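Local coordinates for protein 6-phosphogluconolactonase (Thermotoga maritima, PDB 1VL1) that hydrolyses 6-phosphogluconolactone to 6-phosphogluconate, the second step of the oxidative pentose phosphate pathway, at residues 65-78 with 99-113. Numbering follows the deposited sequence.
Sequences AEQKFPWNRIHFFL and VLFSRAKIPSGNVHY
Ala65 packs its CB against Leu100 CD1. Next to it, Glu66 forms a salt bridge with Arg103: OE2 accepts from NH2 at 2.8 Å through its anti lone pair. The carboxylate is turned 67° from the guanidinium plane. The Arg103 chain bends at chi3 (74°), and NH1 also bonds to Val99 O and to Glu62 O. Three acceptors therefore fix the guanidinium. Trp71 lies over Ala104, whose CB makes a CH-pi contact 3.8 Å from the centroid of the five-membered ring. Phe69 CB covers the opposite indole face, and Ile106 CG1 approaches CE3. Replacing Trp71 by alanine would remove the indole, and is likely to open a gap between Ala104, Ile106 CG1 and Phe69. Asn110 ND2 then gives both its hydrogens to main-chain oxygens, Asn72 O at 3.1 Å and Ile74 O at 2.9 Å. Both bonds meet the carbonyls from above their planes. The same amide stacks on the His75 ring, with planes 17° apart. Phe76 N bonds to Asn110 O, and His112 N to Phe76 O, in parallel strand pairing. The Phe76 ring meets Ile106 CD1 at CE2, 3.6 Å away, and Leu100 CD2 over one face. The Phe77 and His112 rings lie nearly parallel but slid apart, with His112 CD2 over the rim of the Phe77 face. Leu78 N bonds to His112 O, and Leu78 CD1 reaches the edge of the Phe101 ring. The contact closes a beta-alpha-beta unit of the Rossmann-like sheet. Parallel strand bonds, apolar packing, an ion pair between exposed residues and the Asn110 amide on two carbonyls hold it together.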
loop_
_atom_site.group_PDB
_atom_site.type_symbol
_atom_site.label_atom_id
_atom_site.label_comp_id
_atom_site.label_asym_id
_atom_site.label_seq_id
_atom_site.Cartn_x
_atom_site.Cartn_y
_atom_site.Cartn_z
ATOM N N ALA A 65 7.334 12.581 -3.895
ATOM C CA ALA A 65 7.348 12.970 -5.307
ATOM C C ALA A 65 8.346 14.052 -5.623
ATOM O O ALA A 65 8.721 14.213 -6.786
ATOM C CB ALA A 65 5.979 13.400 -5.761
ATOM N N GLU A 66 8.746 14.791 -4.601
ATOM C CA GLU A 66 9.677 15.890 -4.733
ATOM C C GLU A 66 11.146 15.454 -4.606
ATOM O O GLU A 66 12.041 16.249 -4.867
ATOM C CB GLU A 66 9.334 16.978 -3.694
ATOM C CG GLU A 66 7.969 17.609 -3.976
ATOM C CD GLU A 66 7.379 18.414 -2.831
ATOM O OE1 GLU A 66 8.102 18.727 -1.826
ATOM O OE2 GLU A 66 6.157 18.730 -2.956
ATOM N N GLN A 67 11.397 14.197 -4.241
ATOM C CA GLN A 67 12.767 13.739 -4.023
ATOM C C GLN A 67 13.406 13.442 -5.388
ATOM O O GLN A 67 12.698 13.084 -6.312
ATOM C CB GLN A 67 12.780 12.471 -3.160
ATOM C CG GLN A 67 12.038 12.540 -1.824
ATOM C CD GLN A 67 12.497 13.682 -0.993
ATOM O OE1 GLN A 67 13.591 13.633 -0.473
ATOM N NE2 GLN A 67 11.668 14.728 -0.859
ATOM N N LYS A 68 14.727 13.558 -5.497
ATOM C CA LYS A 68 15.451 13.238 -6.725
ATOM C C LYS A 68 15.803 11.741 -6.663
ATOM O O LYS A 68 16.859 11.339 -6.182
ATOM C CB LYS A 68 16.691 14.100 -6.886
ATOM C CG LYS A 68 16.402 15.594 -7.169
ATOM C CD LYS A 68 15.411 15.868 -8.338
ATOM C CE LYS A 68 15.279 17.375 -8.569
ATOM N NZ LYS A 68 14.358 17.765 -9.725
ATOM N N PHE A 69 14.862 10.938 -7.126
ATOM C CA PHE A 69 15.055 9.504 -7.388
ATOM C C PHE A 69 15.210 9.281 -8.877
ATOM O O PHE A 69 14.772 10.137 -9.706
ATOM C CB PHE A 69 13.854 8.713 -6.921
ATOM C CG PHE A 69 13.690 8.641 -5.427
ATOM C CD1 PHE A 69 14.577 7.933 -4.661
ATOM C CD2 PHE A 69 12.581 9.219 -4.809
ATOM C CE1 PHE A 69 14.403 7.854 -3.276
ATOM C CE2 PHE A 69 12.392 9.124 -3.437
ATOM C CZ PHE A 69 13.322 8.457 -2.670
ATOM N N PRO A 70 15.846 8.171 -9.265
ATOM C CA PRO A 70 15.824 7.767 -10.643
ATOM C C PRO A 70 14.502 7.039 -10.886
ATOM O O PRO A 70 14.424 5.821 -10.773
ATOM C CB PRO A 70 17.033 6.847 -10.750
ATOM C CG PRO A 70 17.122 6.207 -9.441
ATOM C CD PRO A 70 16.608 7.216 -8.423
ATOM N N TRP A 71 13.451 7.795 -11.205
ATOM C CA TRP A 71 12.105 7.238 -11.218
ATOM C C TRP A 71 11.908 6.134 -12.212
ATOM O O TRP A 71 10.974 5.346 -12.036
ATOM C CB TRP A 71 11.112 8.336 -11.538
ATOM C CG TRP A 71 11.067 9.399 -10.466
ATOM C CD1 TRP A 71 11.448 10.676 -10.595
ATOM C CD2 TRP A 71 10.567 9.255 -9.134
ATOM N NE1 TRP A 71 11.251 11.355 -9.419
ATOM C CE2 TRP A 71 10.708 10.509 -8.498
ATOM C CE3 TRP A 71 10.000 8.208 -8.422
ATOM C CZ2 TRP A 71 10.297 10.737 -7.177
ATOM C CZ3 TRP A 71 9.591 8.420 -7.116
ATOM C CH2 TRP A 71 9.734 9.688 -6.507
ATOM N N ASN A 72 12.645 6.155 -13.310
ATOM C CA ASN A 72 12.606 5.045 -14.262
ATOM C C ASN A 72 12.979 3.689 -13.687
ATOM O O ASN A 72 12.691 2.671 -14.295
ATOM C CB ASN A 72 13.455 5.305 -15.473
ATOM C CG ASN A 72 14.937 5.488 -15.163
ATOM O OD1 ASN A 72 15.299 6.310 -14.335
ATOM N ND2 ASN A 72 15.797 4.735 -15.853
ATOM N N ARG A 73 13.634 3.664 -12.537
ATOM C CA ARG A 73 14.041 2.386 -11.893
ATOM C C ARG A 73 13.043 1.991 -10.823
ATOM O O ARG A 73 13.215 0.972 -10.157
ATOM C CB ARG A 73 15.418 2.591 -11.278
ATOM C CG ARG A 73 16.489 2.788 -12.332
ATOM C CD ARG A 73 17.866 3.086 -11.779
ATOM N NE ARG A 73 18.286 2.011 -10.873
ATOM C CZ ARG A 73 19.122 2.170 -9.860
ATOM N NH1 ARG A 73 19.722 3.331 -9.637
ATOM N NH2 ARG A 73 19.436 1.133 -9.098
ATOM N N ILE A 74 11.988 2.772 -10.628
ATOM C CA ILE A 74 11.030 2.471 -9.569
ATOM C C ILE A 74 9.678 2.123 -10.136
ATOM O O ILE A 74 9.117 2.900 -10.892
ATOM C CB ILE A 74 10.900 3.617 -8.550
ATOM C CG1 ILE A 74 12.291 3.995 -7.996
ATOM C CG2 ILE A 74 9.939 3.209 -7.443
ATOM C CD1 ILE A 74 12.335 5.345 -7.294
ATOM N N HIS A 75 9.180 0.931 -9.803
ATOM C CA HIS A 75 7.839 0.463 -10.267
ATOM C C HIS A 75 6.838 0.482 -9.149
ATOM O O HIS A 75 7.134 -0.008 -8.036
ATOM C CB HIS A 75 7.959 -0.940 -10.849
ATOM C CG HIS A 75 8.833 -0.996 -12.051
ATOM N ND1 HIS A 75 8.350 -1.230 -13.315
ATOM C CD2 HIS A 75 10.164 -0.798 -12.175
ATOM C CE1 HIS A 75 9.350 -1.158 -14.174
ATOM N NE2 HIS A 75 10.459 -0.901 -13.509
ATOM N N PHE A 76 5.648 1.034 -9.415
ATOM C CA PHE A 76 4.664 1.229 -8.360
ATOM C C PHE A 76 3.386 0.396 -8.640
ATOM O O PHE A 76 2.982 0.285 -9.773
ATOM C CB PHE A 76 4.258 2.733 -8.251
ATOM C CG PHE A 76 5.350 3.626 -7.679
ATOM C CD1 PHE A 76 5.624 3.604 -6.331
ATOM C CD2 PHE A 76 6.118 4.423 -8.486
ATOM C CE1 PHE A 76 6.604 4.404 -5.778
ATOM C CE2 PHE A 76 7.120 5.233 -7.917
ATOM C CZ PHE A 76 7.338 5.204 -6.592
ATOM N N PHE A 77 2.788 -0.122 -7.572
ATOM C CA PHE A 77 1.582 -0.919 -7.644
ATOM C C PHE A 77 0.609 -0.463 -6.601
ATOM O O PHE A 77 1.003 -0.253 -5.456
ATOM C CB PHE A 77 1.916 -2.398 -7.373
ATOM C CG PHE A 77 2.982 -2.946 -8.268
ATOM C CD1 PHE A 77 4.325 -2.704 -8.001
ATOM C CD2 PHE A 77 2.657 -3.703 -9.341
ATOM C CE1 PHE A 77 5.296 -3.149 -8.843
ATOM C CE2 PHE A 77 3.651 -4.174 -10.209
ATOM C CZ PHE A 77 4.955 -3.917 -9.941
ATOM N N LEU A 78 -0.667 -0.281 -6.916
ATOM C CA LEU A 78 -1.650 -0.056 -5.848
ATOM C C LEU A 78 -1.899 -1.292 -5.000
ATOM O O LEU A 78 -1.986 -2.391 -5.548
ATOM C CB LEU A 78 -2.970 0.347 -6.465
ATOM C CG LEU A 78 -3.095 1.842 -6.679
ATOM C CD1 LEU A 78 -1.938 2.542 -7.333
ATOM C CD2 LEU A 78 -4.354 2.051 -7.423
ATOM N N VAL A 99 -0.988 13.240 -6.309
ATOM C CA VAL A 99 0.138 13.568 -5.413
ATOM C C VAL A 99 1.482 13.039 -5.888
ATOM O O VAL A 99 2.535 13.614 -5.547
ATOM C CB VAL A 99 -0.134 13.118 -3.956
ATOM C CG1 VAL A 99 -1.346 13.892 -3.396
ATOM C CG2 VAL A 99 -0.253 11.646 -3.822
ATOM N N LEU A 100 1.477 11.982 -6.696
ATOM C CA LEU A 100 2.725 11.322 -7.054
ATOM C C LEU A 100 2.884 11.047 -8.524
ATOM O O LEU A 100 3.814 11.525 -9.114
ATOM C CB LEU A 100 2.841 10.020 -6.280
ATOM C CG LEU A 100 4.027 9.106 -6.547
ATOM C CD1 LEU A 100 5.324 9.816 -6.166
ATOM C CD2 LEU A 100 3.929 7.784 -5.740
ATOM N N PHE A 101 1.992 10.253 -9.113
ATOM C CA PHE A 101 2.243 9.765 -10.483
ATOM C C PHE A 101 2.281 10.866 -11.517
ATOM O O PHE A 101 2.915 10.715 -12.551
ATOM C CB PHE A 101 1.247 8.684 -10.926
ATOM C CG PHE A 101 1.130 7.485 -10.033
ATOM C CD1 PHE A 101 2.212 6.922 -9.349
ATOM C CD2 PHE A 101 -0.129 6.854 -9.909
ATOM C CE1 PHE A 101 2.006 5.810 -8.544
ATOM C CE2 PHE A 101 -0.282 5.740 -9.168
ATOM C CZ PHE A 101 0.778 5.231 -8.477
ATOM N N SER A 102 1.550 11.942 -11.273
ATOM C CA SER A 102 1.474 13.079 -12.209
ATOM C C SER A 102 2.464 14.171 -11.801
ATOM O O SER A 102 2.600 15.196 -12.513
ATOM C CB SER A 102 0.047 13.631 -12.209
ATOM O OG SER A 102 -0.223 14.516 -11.074
ATOM N N ARG A 103 3.121 14.018 -10.623
ATOM C CA ARG A 103 4.044 15.025 -10.121
ATOM C C ARG A 103 5.510 14.652 -10.273
ATOM O O ARG A 103 6.333 15.486 -10.695
ATOM C CB ARG A 103 3.686 15.416 -8.714
ATOM C CG ARG A 103 2.432 16.272 -8.647
ATOM C CD ARG A 103 1.988 16.621 -7.224
ATOM N NE ARG A 103 2.843 17.643 -6.607
ATOM C CZ ARG A 103 3.745 17.429 -5.648
ATOM N NH1 ARG A 103 3.984 16.222 -5.186
ATOM N NH2 ARG A 103 4.461 18.450 -5.174
ATOM N N ALA A 104 5.870 13.430 -9.978
ATOM C CA ALA A 104 7.172 12.923 -10.348
ATOM C C ALA A 104 7.143 12.394 -11.775
ATOM O O ALA A 104 6.118 11.900 -12.245
ATOM C CB ALA A 104 7.540 11.799 -9.390
ATOM N N LYS A 105 8.258 12.490 -12.478
ATOM C CA LYS A 105 8.306 12.015 -13.871
ATOM C C LYS A 105 8.609 10.496 -13.909
ATOM O O LYS A 105 9.687 10.041 -14.307
ATOM C CB LYS A 105 9.228 12.903 -14.710
ATOM C CG LYS A 105 8.525 14.287 -14.990
ATOM C CD LYS A 105 9.385 15.393 -15.663
ATOM C CE LYS A 105 8.677 16.764 -15.598
ATOM N NZ LYS A 105 8.998 17.717 -16.675
ATOM N N ILE A 106 7.619 9.734 -13.477
ATOM C CA ILE A 106 7.682 8.292 -13.485
ATOM C C ILE A 106 7.145 7.799 -14.824
ATOM O O ILE A 106 6.005 8.177 -15.226
ATOM C CB ILE A 106 6.844 7.747 -12.337
ATOM C CG1 ILE A 106 7.300 8.242 -10.934
ATOM C CG2 ILE A 106 6.817 6.225 -12.391
ATOM C CD1 ILE A 106 6.216 8.128 -9.820
ATOM N N PRO A 107 7.932 6.980 -15.542
ATOM C CA PRO A 107 7.468 6.398 -16.806
ATOM C C PRO A 107 6.105 5.730 -16.668
ATOM O O PRO A 107 5.814 5.081 -15.658
ATOM C CB PRO A 107 8.550 5.369 -17.131
ATOM C CG PRO A 107 9.816 6.015 -16.574
ATOM C CD PRO A 107 9.307 6.536 -15.212
ATOM N N SER A 108 5.247 5.938 -17.655
ATOM C CA SER A 108 3.898 5.307 -17.622
ATOM C C SER A 108 3.923 3.801 -17.364
ATOM O O SER A 108 3.140 3.282 -16.557
ATOM C CB SER A 108 3.153 5.583 -18.913
ATOM O OG SER A 108 1.895 4.938 -18.855
ATOM N N GLY A 109 4.852 3.132 -18.038
ATOM C CA GLY A 109 5.043 1.687 -17.951
ATOM C C GLY A 109 5.399 1.187 -16.556
ATOM O O GLY A 109 5.260 -0.000 -16.277
ATOM N N ASN A 110 5.844 2.107 -15.686
ATOM C CA ASN A 110 6.222 1.756 -14.311
ATOM C C ASN A 110 5.092 1.854 -13.336
ATOM O O ASN A 110 5.286 1.550 -12.163
ATOM C CB ASN A 110 7.336 2.668 -13.808
ATOM C CG ASN A 110 8.645 2.410 -14.459
ATOM O OD1 ASN A 110 8.775 1.953 -15.642
ATOM N ND2 ASN A 110 9.677 2.730 -13.712
ATOM N N VAL A 111 3.899 2.285 -13.777
ATOM C CA VAL A 111 2.817 2.504 -12.854
ATOM C C VAL A 111 1.749 1.477 -13.150
ATOM O O VAL A 111 1.222 1.429 -14.247
ATOM C CB VAL A 111 2.210 3.938 -12.953
ATOM C CG1 VAL A 111 0.961 4.072 -12.108
ATOM C CG2 VAL A 111 3.239 4.930 -12.573
ATOM N N HIS A 112 1.354 0.764 -12.106
ATOM C CA HIS A 112 0.440 -0.332 -12.249
ATOM C C HIS A 112 -0.756 -0.151 -11.332
ATOM O O HIS A 112 -0.606 0.054 -10.130
ATOM C CB HIS A 112 1.187 -1.656 -11.931
ATOM C CG HIS A 112 2.445 -1.869 -12.736
ATOM N ND1 HIS A 112 2.458 -2.488 -13.966
ATOM C CD2 HIS A 112 3.732 -1.521 -12.477
ATOM C CE1 HIS A 112 3.698 -2.513 -14.423
ATOM N NE2 HIS A 112 4.477 -1.889 -13.568
ATOM N N TYR A 113 -1.954 -0.245 -11.905
ATOM C CA TYR A 113 -3.172 0.006 -11.185
ATOM C C TYR A 113 -4.294 -0.905 -11.659
ATOM O O TYR A 113 -4.126 -1.665 -12.619
ATOM C CB TYR A 113 -3.566 1.508 -11.270
ATOM C CG TYR A 113 -3.866 2.007 -12.672
ATOM C CD1 TYR A 113 -5.139 1.888 -13.269
ATOM C CD2 TYR A 113 -2.849 2.547 -13.419
ATOM C CE1 TYR A 113 -5.376 2.306 -14.568
ATOM C CE2 TYR A 113 -3.078 3.009 -14.714
ATOM C CZ TYR A 113 -4.352 2.878 -15.298
ATOM O OH TYR A 113 -4.567 3.330 -16.612
#